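DUF596 domain-containing protein (Neisseria meningitidis, PDB 2O5H) is of unknown function, an uncharacterised bacterial DUF596-family protein with an alpha-beta fold. Local coordinates at residues F26-E31 and A122-P127; S46-K51 and E90-Y95. All blocks are in the same frame, centred on the assembly; numbering follows the deposited sequence.

Interaction 1: residues F26-E31 and A122-P127; sequences FTINYE and AVWIDP
Trp124 lays one face of its indole against the end of helix 20-30. Glu31 CB sits over the five-membered ring, 3.7 Å from its centroid and 24° off the normal, a CH-pi contact. The backbone of Glu31 continues over the same face, with Glu31 C 3.2 Å from Trp124 NE1. Thr27 O stands over the same face near its rim, 3.4 Å from Trp124 CH2. Ile28 CG1 reaches Trp124 CZ3 at 4.0 Å, the two side chains crossing at about a right angle. Glu31 ends the helix in a Schellman motif with positive phi (49°). Its side chain runs extended past Trp124 CB, in the opposite direction to the tryptophan. The carboxylate plane is tilted 20° from that of the indole. One water donates to Glu31 OE2 and, at 2.9 Å, to Asp126 OD2. A second lies within bonding distance of Glu31 OE2 and Trp124 O, but its protons may be shared with other acceptors. Further out, Trp124 NE1 is hydrogen-bonded to Leu32 O. Leu68 of strand 68-72 also touches Trp124. Ring packing and water join the segments, with no direct hydrogen bond. The bridging water probably eases the repulsion between the Glu31 and Asp126 carboxylates.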
ATOM      1  N   PHE A  26      11.599  -3.137  -2.132  1.00 32.69           N
ATOM      2  CA  PHE A  26      10.624  -2.035  -2.148  1.00 32.67           C
ATOM      3  C   PHE A  26       9.781  -1.999  -0.856  1.00 33.19           C
ATOM      4  O   PHE A  26       9.724  -0.983  -0.203  1.00 33.15           O
ATOM      5  CB  PHE A  26       9.705  -2.101  -3.384  1.00 32.88           C
ATOM      6  CG  PHE A  26       8.568  -1.070  -3.378  1.00 34.11           C
ATOM      7  CD1 PHE A  26       8.856   0.309  -3.479  1.00 33.33           C
ATOM      8  CD2 PHE A  26       7.229  -1.489  -3.296  1.00 36.15           C
ATOM      9  CE1 PHE A  26       7.817   1.264  -3.467  1.00 36.91           C
ATOM     10  CE2 PHE A  26       6.178  -0.533  -3.306  1.00 34.11           C
ATOM     11  CZ  PHE A  26       6.485   0.845  -3.390  1.00 35.66           C
ATOM     12  N   THR A  27       9.185  -3.128  -0.477  1.00 33.03           N
ATOM     13  CA  THR A  27       8.271  -3.177   0.688  1.00 33.45           C
ATOM     14  C   THR A  27       9.035  -3.010   2.040  1.00 33.20           C
ATOM     15  O   THR A  27       8.523  -2.390   2.978  1.00 33.25           O
ATOM     16  CB  THR A  27       7.446  -4.487   0.664  1.00 33.97           C
ATOM     17  OG1 THR A  27       8.369  -5.574   0.575  1.00 32.43           O
ATOM     18  CG2 THR A  27       6.514  -4.502  -0.589  1.00 32.58           C
ATOM     19  N   ILE A  28      10.256  -3.542   2.129  1.00 32.60           N
ATOM     20  CA  ILE A  28      11.119  -3.313   3.316  1.00 32.73           C
ATOM     21  C   ILE A  28      11.443  -1.822   3.432  1.00 32.77           C
ATOM     22  O   ILE A  28      11.346  -1.208   4.518  1.00 32.55           O
ATOM     23  CB  ILE A  28      12.478  -4.107   3.213  1.00 32.27           C
ATOM     24  CG1 ILE A  28      12.256  -5.616   3.342  1.00 33.85           C
ATOM     25  CG2 ILE A  28      13.533  -3.569   4.230  1.00 33.48           C
ATOM     26  CD1 ILE A  28      13.500  -6.416   2.895  1.00 32.41           C
ATOM     27  N   ASN A  29      11.807  -1.213   2.309  1.00 32.91           N
ATOM     28  CA  ASN A  29      12.199   0.199   2.350  1.00 32.63           C
ATOM     29  C   ASN A  29      11.144   1.135   2.922  1.00 32.86           C
ATOM     30  O   ASN A  29      11.468   2.036   3.670  1.00 32.43           O
ATOM     31  CB  ASN A  29      12.636   0.725   0.987  1.00 33.00           C
ATOM     32  CG  ASN A  29      13.302   2.088   1.093  1.00 33.39           C
ATOM     33  OD1 ASN A  29      14.362   2.219   1.695  1.00 33.17           O
ATOM     34  ND2 ASN A  29      12.658   3.118   0.551  1.00 34.62           N
ATOM     35  N   TYR A  30       9.885   0.905   2.584  1.00 32.85           N
ATOM     36  CA  TYR A  30       8.823   1.823   2.973  1.00 33.10           C
ATOM     37  C   TYR A  30       7.919   1.298   4.071  1.00 33.19           C
ATOM     38  O   TYR A  30       6.963   1.973   4.464  1.00 31.62           O
ATOM     39  CB  TYR A  30       7.991   2.203   1.740  1.00 33.75           C
ATOM     40  CG  TYR A  30       8.809   3.036   0.769  1.00 33.91           C
ATOM     41  CD1 TYR A  30       9.187   4.345   1.087  1.00 34.91           C
ATOM     42  CD2 TYR A  30       9.217   2.503  -0.435  1.00 34.95           C
ATOM     43  CE1 TYR A  30       9.967   5.110   0.212  1.00 35.58           C
ATOM     44  CE2 TYR A  30       9.992   3.250  -1.329  1.00 35.23           C
ATOM     45  CZ  TYR A  30      10.363   4.548  -0.995  1.00 33.73           C
ATOM     46  OH  TYR A  30      11.121   5.284  -1.873  1.00 32.98           O
ATOM     47  N   GLU A  31       8.199   0.074   4.531  1.00 32.90           N
ATOM     48  CA  GLU A  31       7.450  -0.575   5.623  1.00 32.87           C
ATOM     49  C   GLU A  31       5.948  -0.482   5.359  1.00 32.72           C
ATOM     50  O   GLU A  31       5.166   0.015   6.172  1.00 32.83           O
ATOM     51  CB  GLU A  31       7.920  -0.069   7.011  1.00 33.92           C
ATOM     52  CG  GLU A  31       9.426  -0.304   7.176  1.00 31.67           C
ATOM     53  CD  GLU A  31      10.020   0.010   8.542  1.00 34.10           C
ATOM     54  OE1 GLU A  31       9.541   0.939   9.232  1.00 32.85           O
ATOM     55  OE2 GLU A  31      11.028  -0.667   8.886  1.00 34.14           O
ATOM     56  N   ALA A 122       0.349  -5.713   9.472  1.00 33.98           N
ATOM     57  CA  ALA A 122       1.802  -5.666   9.350  1.00 34.02           C
ATOM     58  C   ALA A 122       2.521  -4.881  10.459  1.00 33.29           C
ATOM     59  O   ALA A 122       2.173  -3.728  10.782  1.00 33.56           O
ATOM     60  CB  ALA A 122       2.200  -5.124   7.929  1.00 34.43           C
ATOM     61  N   VAL A 123       3.535  -5.532  11.018  1.00 33.03           N
ATOM     62  CA  VAL A 123       4.566  -4.900  11.864  1.00 32.16           C
ATOM     63  C   VAL A 123       5.914  -5.135  11.213  1.00 32.23           C
ATOM     64  O   VAL A 123       6.266  -6.270  10.893  1.00 33.83           O
ATOM     65  CB  VAL A 123       4.539  -5.467  13.304  1.00 31.52           C
ATOM     66  CG1 VAL A 123       5.623  -4.815  14.167  1.00 30.45           C
ATOM     67  CG2 VAL A 123       3.144  -5.247  13.898  1.00 32.04           C
ATOM     68  N   TRP A 124       6.676  -4.062  11.011  1.00 33.00           N
ATOM     69  CA  TRP A 124       7.963  -4.155  10.317  1.00 33.26           C
ATOM     70  C   TRP A 124       9.090  -4.067  11.334  1.00 34.66           C
ATOM     71  O   TRP A 124       9.096  -3.169  12.179  1.00 34.10           O
ATOM     72  CB  TRP A 124       8.089  -3.023   9.307  1.00 32.70           C
ATOM     73  CG  TRP A 124       7.214  -3.269   8.132  1.00 31.60           C
ATOM     74  CD1 TRP A 124       5.918  -2.891   7.966  1.00 32.39           C
ATOM     75  CD2 TRP A 124       7.580  -4.024   6.973  1.00 31.66           C
ATOM     76  NE1 TRP A 124       5.442  -3.369   6.744  1.00 34.44           N
ATOM     77  CE2 TRP A 124       6.456  -4.069   6.125  1.00 31.50           C
ATOM     78  CE3 TRP A 124       8.768  -4.674   6.571  1.00 31.49           C
ATOM     79  CZ2 TRP A 124       6.487  -4.710   4.872  1.00 34.22           C
ATOM     80  CZ3 TRP A 124       8.792  -5.329   5.345  1.00 32.93           C
ATOM     81  CH2 TRP A 124       7.656  -5.348   4.507  1.00 30.98           C
ATOM     82  N   ILE A 125      10.022  -5.009  11.231  1.00 36.66           N
ATOM     83  CA  ILE A 125      11.140  -5.138  12.165  1.00 38.65           C
ATOM     84  C   ILE A 125      12.389  -4.573  11.490  1.00 40.55           C
ATOM     85  O   ILE A 125      12.791  -5.030  10.420  1.00 41.17           O
ATOM     86  CB  ILE A 125      11.352  -6.619  12.645  1.00 38.82           C
ATOM     87  CG1 ILE A 125      10.014  -7.310  12.952  1.00 39.82           C
ATOM     88  CG2 ILE A 125      12.388  -6.696  13.842  1.00 37.41           C
ATOM     89  CD1 ILE A 125       9.205  -6.644  14.067  1.00 40.43           C
ATOM     90  N   ASP A 126      12.976  -3.555  12.113  1.00 42.98           N
ATOM     91  CA  ASP A 126      14.122  -2.836  11.554  1.00 45.25           C
ATOM     92  C   ASP A 126      15.312  -3.790  11.447  1.00 46.05           C
ATOM     93  O   ASP A 126      15.623  -4.486  12.404  1.00 45.68           O
ATOM     94  CB  ASP A 126      14.449  -1.647  12.444  1.00 45.73           C
ATOM     95  CG  ASP A 126      15.473  -0.715  11.837  1.00 47.94           C
ATOM     96  OD1 ASP A 126      16.668  -1.079  11.797  1.00 49.63           O
ATOM     97  OD2 ASP A 126      15.077   0.390  11.420  1.00 48.90           O
ATOM     98  N   PRO A 127      15.955  -3.853  10.261  1.00 47.28           N
ATOM     99  CA  PRO A 127      17.074  -4.785  10.074  1.00 47.96           C
ATOM    100  C   PRO A 127      18.287  -4.430  10.946  1.00 48.47           C
ATOM    101  O   PRO A 127      18.993  -5.337  11.407  1.00 49.23           O
ATOM    102  CB  PRO A 127      17.425  -4.639   8.580  1.00 47.60           C
ATOM    103  CG  PRO A 127      16.264  -3.922   7.955  1.00 48.08           C
ATOM    104  CD  PRO A 127      15.684  -3.065   9.042  1.00 47.50           C
TER
HETATM  105  O   HOH W   1      13.231   1.101   9.256  1.00 43.46           O
HETATM  106  O   HOH W   2      10.932  -1.124  11.822  1.00 47.99           O

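Interaction 2: residues S46-K51 and E90-Y95; sequences SDFEEK and EVWPEY
Phe48, in the first turn of helix 48-64, meets Trp92, Pro93, Glu94 and Tyr95 in the turn that follows helix 81-91. Its CB points toward that turn, and CG is anti to the backbone N (chi1 -179°), which carries the ring outward from the helix. On one side of the ring CD2 lies 3.9 Å from Glu94 O. CE2, next along, is 3.5 Å from Glu94 O. CE1, on the other side, approaches Trp92 NE1 at 3.9 Å. The tip, CZ, has Pro93 O at the ring edge and in its plane, 3.4 Å away. CZ also meets Trp92 NE1 at 3.5 Å. Tyr95 C stands 3.7 Å above one face of the Phe48 ring, toward its rim. The helix that carries Phe48 starts at a capped end: Asp47 is the N-cap, and its OD2 accepts from Glu50 N at 3.0 Å (161°). The Phe48 ring and the five-membered ring of Trp92 are near parallel, at 19°, but slid so far apart that they barely overlap. Trp92 also meets the rings of Phe55, Phe56 and Trp113, and its NE1 makes a weak hydrogen bond to Thr52 OG1. Trp38 of helix 34-41 touches both Phe48 and Trp92.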
ATOM      1  N   SER A  46      -2.792  -9.646 -14.804  1.00 36.36           N
ATOM      2  CA  SER A  46      -4.190  -9.144 -14.786  1.00 38.15           C
ATOM      3  C   SER A  46      -5.111 -10.189 -14.128  1.00 37.66           C
ATOM      4  O   SER A  46      -6.253  -9.881 -13.748  1.00 37.36           O
ATOM      5  CB  SER A  46      -4.700  -8.774 -16.189  1.00 38.17           C
ATOM      6  OG  SER A  46      -4.497  -9.871 -17.068  1.00 42.72           O
ATOM      7  N   ASP A  47      -4.570 -11.387 -13.921  1.00 35.66           N
ATOM      8  CA  ASP A  47      -5.340 -12.509 -13.370  1.00 34.57           C
ATOM      9  C   ASP A  47      -5.365 -12.533 -11.842  1.00 33.93           C
ATOM     10  O   ASP A  47      -4.304 -12.448 -11.187  1.00 33.59           O
ATOM     11  CB  ASP A  47      -4.762 -13.834 -13.881  1.00 34.39           C
ATOM     12  CG  ASP A  47      -5.578 -15.007 -13.414  1.00 33.96           C
ATOM     13  OD1 ASP A  47      -6.743 -15.129 -13.853  1.00 34.95           O
ATOM     14  OD2 ASP A  47      -5.103 -15.767 -12.578  1.00 31.07           O
ATOM     15  N   PHE A  48      -6.566 -12.666 -11.268  1.00 33.28           N
ATOM     16  CA  PHE A  48      -6.736 -12.691  -9.816  1.00 32.31           C
ATOM     17  C   PHE A  48      -5.983 -13.824  -9.090  1.00 32.43           C
ATOM     18  O   PHE A  48      -5.290 -13.551  -8.116  1.00 31.22           O
ATOM     19  CB  PHE A  48      -8.228 -12.674  -9.443  1.00 32.57           C
ATOM     20  CG  PHE A  48      -8.495 -12.669  -7.949  1.00 31.71           C
ATOM     21  CD1 PHE A  48      -7.920 -11.715  -7.144  1.00 30.28           C
ATOM     22  CD2 PHE A  48      -9.325 -13.637  -7.375  1.00 30.22           C
ATOM     23  CE1 PHE A  48      -8.175 -11.693  -5.738  1.00 33.52           C
ATOM     24  CE2 PHE A  48      -9.587 -13.643  -5.993  1.00 31.04           C
ATOM     25  CZ  PHE A  48      -9.001 -12.663  -5.186  1.00 32.70           C
ATOM     26  N   GLU A  49      -6.124 -15.079  -9.551  1.00 31.61           N
ATOM     27  CA  GLU A  49      -5.371 -16.191  -8.970  1.00 31.82           C
ATOM     28  C   GLU A  49      -3.867 -15.943  -9.037  1.00 31.34           C
ATOM     29  O   GLU A  49      -3.182 -16.194  -8.054  1.00 29.07           O
ATOM     30  CB  GLU A  49      -5.684 -17.509  -9.688  1.00 31.19           C
ATOM     31  CG  GLU A  49      -5.024 -18.702  -9.041  1.00 34.52           C
ATOM     32  CD  GLU A  49      -5.369 -20.000  -9.715  1.00 35.03           C
ATOM     33  OE1 GLU A  49      -5.415 -20.069 -10.975  1.00 37.71           O
ATOM     34  OE2 GLU A  49      -5.548 -20.972  -8.970  1.00 37.47           O
ATOM     35  N   GLU A  50      -3.354 -15.534 -10.211  1.00 31.37           N
ATOM     36  CA  GLU A  50      -1.917 -15.304 -10.325  1.00 31.87           C
ATOM     37  C   GLU A  50      -1.415 -14.202  -9.382  1.00 33.07           C
ATOM     38  O   GLU A  50      -0.347 -14.345  -8.792  1.00 34.18           O
ATOM     39  CB  GLU A  50      -1.518 -15.011 -11.759  1.00 33.18           C
ATOM     40  CG  GLU A  50      -1.756 -16.210 -12.635  1.00 35.59           C
ATOM     41  CD  GLU A  50      -1.079 -16.091 -13.982  1.00 41.19           C
ATOM     42  OE1 GLU A  50      -0.843 -14.959 -14.440  1.00 45.69           O
ATOM     43  OE2 GLU A  50      -0.818 -17.135 -14.592  1.00 43.25           O
ATOM     44  N   LYS A  51      -2.178 -13.117  -9.247  1.00 31.32           N
ATOM     45  CA  LYS A  51      -1.828 -12.044  -8.313  1.00 33.30           C
ATOM     46  C   LYS A  51      -1.826 -12.556  -6.873  1.00 32.36           C
ATOM     47  O   LYS A  51      -0.897 -12.278  -6.117  1.00 33.27           O
ATOM     48  CB  LYS A  51      -2.774 -10.849  -8.475  1.00 32.11           C
ATOM     49  CG  LYS A  51      -2.430  -9.960  -9.669  1.00 34.39           C
ATOM     50  CD  LYS A  51      -3.361  -8.767  -9.734  1.00 32.66           C
ATOM     51  CE  LYS A  51      -4.674  -9.244 -10.406  1.00 36.30           C
ATOM     52  NZ  LYS A  51      -5.448  -8.191 -11.041  1.00 40.55           N
ATOM     53  N   GLU A  90      -7.707 -19.191   3.997  1.00 36.37           N
ATOM     54  CA  GLU A  90      -8.993 -19.691   4.425  1.00 38.51           C
ATOM     55  C   GLU A  90     -10.109 -18.668   4.316  1.00 37.44           C
ATOM     56  O   GLU A  90     -11.263 -19.055   4.182  1.00 38.62           O
ATOM     57  CB  GLU A  90      -8.919 -20.295   5.847  1.00 39.22           C
ATOM     58  CG  GLU A  90      -8.202 -21.640   5.812  1.00 46.10           C
ATOM     59  CD  GLU A  90      -8.471 -22.526   7.013  1.00 53.50           C
ATOM     60  OE1 GLU A  90      -9.424 -22.250   7.779  1.00 59.73           O
ATOM     61  OE2 GLU A  90      -7.726 -23.517   7.186  1.00 56.01           O
ATOM     62  N   VAL A  91      -9.764 -17.376   4.335  1.00 35.73           N
ATOM     63  CA  VAL A  91     -10.750 -16.294   4.368  1.00 34.61           C
ATOM     64  C   VAL A  91     -10.547 -15.333   3.175  1.00 34.03           C
ATOM     65  O   VAL A  91     -11.199 -14.298   3.066  1.00 32.75           O
ATOM     66  CB  VAL A  91     -10.662 -15.495   5.729  1.00 34.31           C
ATOM     67  CG1 VAL A  91     -11.172 -16.336   6.885  1.00 36.20           C
ATOM     68  CG2 VAL A  91      -9.224 -15.036   6.013  1.00 35.15           C
ATOM     69  N   TRP A  92      -9.640 -15.704   2.273  1.00 33.29           N
ATOM     70  CA  TRP A  92      -9.295 -14.855   1.140  1.00 32.64           C
ATOM     71  C   TRP A  92     -10.548 -14.633   0.279  1.00 32.60           C
ATOM     72  O   TRP A  92     -11.264 -15.585  -0.055  1.00 32.34           O
ATOM     73  CB  TRP A  92      -8.202 -15.529   0.305  1.00 33.90           C
ATOM     74  CG  TRP A  92      -7.544 -14.618  -0.671  1.00 31.89           C
ATOM     75  CD1 TRP A  92      -7.765 -14.550  -2.023  1.00 33.19           C
ATOM     76  CD2 TRP A  92      -6.531 -13.659  -0.363  1.00 33.65           C
ATOM     77  NE1 TRP A  92      -6.927 -13.578  -2.576  1.00 33.82           N
ATOM     78  CE2 TRP A  92      -6.152 -13.037  -1.575  1.00 32.98           C
ATOM     79  CE3 TRP A  92      -5.906 -13.255   0.837  1.00 34.28           C
ATOM     80  CZ2 TRP A  92      -5.198 -12.001  -1.625  1.00 32.54           C
ATOM     81  CZ3 TRP A  92      -4.906 -12.238   0.774  1.00 34.91           C
ATOM     82  CH2 TRP A  92      -4.561 -11.648  -0.450  1.00 33.70           C
ATOM     83  N   PRO A  93     -10.816 -13.368  -0.106  1.00 33.20           N
ATOM     84  CA  PRO A  93     -11.968 -13.107  -0.988  1.00 32.84           C
ATOM     85  C   PRO A  93     -11.980 -13.945  -2.266  1.00 32.82           C
ATOM     86  O   PRO A  93     -10.910 -14.248  -2.835  1.00 32.08           O
ATOM     87  CB  PRO A  93     -11.753 -11.637  -1.382  1.00 33.76           C
ATOM     88  CG  PRO A  93     -11.106 -11.043  -0.114  1.00 34.23           C
ATOM     89  CD  PRO A  93     -10.069 -12.121   0.174  1.00 31.57           C
ATOM     90  N   GLU A  94     -13.194 -14.226  -2.744  1.00 31.65           N
ATOM     91  CA  GLU A  94     -13.403 -14.973  -3.965  1.00 33.94           C
ATOM     92  C   GLU A  94     -13.118 -14.187  -5.236  1.00 33.25           C
ATOM     93  O   GLU A  94     -12.874 -14.783  -6.259  1.00 32.70           O
ATOM     94  CB  GLU A  94     -14.821 -15.523  -3.995  1.00 33.93           C
ATOM     95  CG  GLU A  94     -15.071 -16.657  -2.977  1.00 37.07           C
ATOM     96  CD  GLU A  94     -16.469 -17.271  -3.129  1.00 36.92           C
ATOM     97  OE1 GLU A  94     -17.434 -16.521  -3.309  1.00 44.30           O
ATOM     98  OE2 GLU A  94     -16.600 -18.505  -3.122  1.00 42.33           O
ATOM     99  N   TYR A  95     -13.152 -12.858  -5.158  1.00 33.84           N
ATOM    100  CA  TYR A  95     -13.011 -11.988  -6.339  1.00 34.23           C
ATOM    101  C   TYR A  95     -12.187 -10.823  -5.879  1.00 35.54           C
ATOM    102  O   TYR A  95     -12.191 -10.486  -4.695  1.00 34.72           O
ATOM    103  CB  TYR A  95     -14.384 -11.478  -6.848  1.00 33.55           C
ATOM    104  CG  TYR A  95     -15.296 -12.592  -7.312  1.00 33.52           C
ATOM    105  CD1 TYR A  95     -15.208 -13.098  -8.629  1.00 33.05           C
ATOM    106  CD2 TYR A  95     -16.212 -13.169  -6.441  1.00 30.25           C
ATOM    107  CE1 TYR A  95     -15.987 -14.117  -9.029  1.00 30.80           C
ATOM    108  CE2 TYR A  95     -17.010 -14.202  -6.841  1.00 32.11           C
ATOM    109  CZ  TYR A  95     -16.892 -14.667  -8.141  1.00 30.14           C
ATOM    110  OH  TYR A  95     -17.677 -15.687  -8.562  1.00 34.55           O
TER

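Overall arrangement
Interactions 1 and 2 lie on opposite sides of the chain's centre. Their centres are 24 Å apart and their nearest atoms about 12 Å, so they do not touch. Along the chain the order is 26-31, 46-51, 90-95, 122-127, and both segments of interaction 2 fall between those of interaction 1. Helix 34-41 packs beside both. Near interaction 1, Phe26 and Tyr30 also meet a second subunit. Interaction 1 thus ties helix 20-30, beside the subunit interface, to strand 121-125 of the antiparallel sheet. Interaction 2 holds the start of helix 48-64 to the loop that follows helix 81-91, within the helical region of one chain.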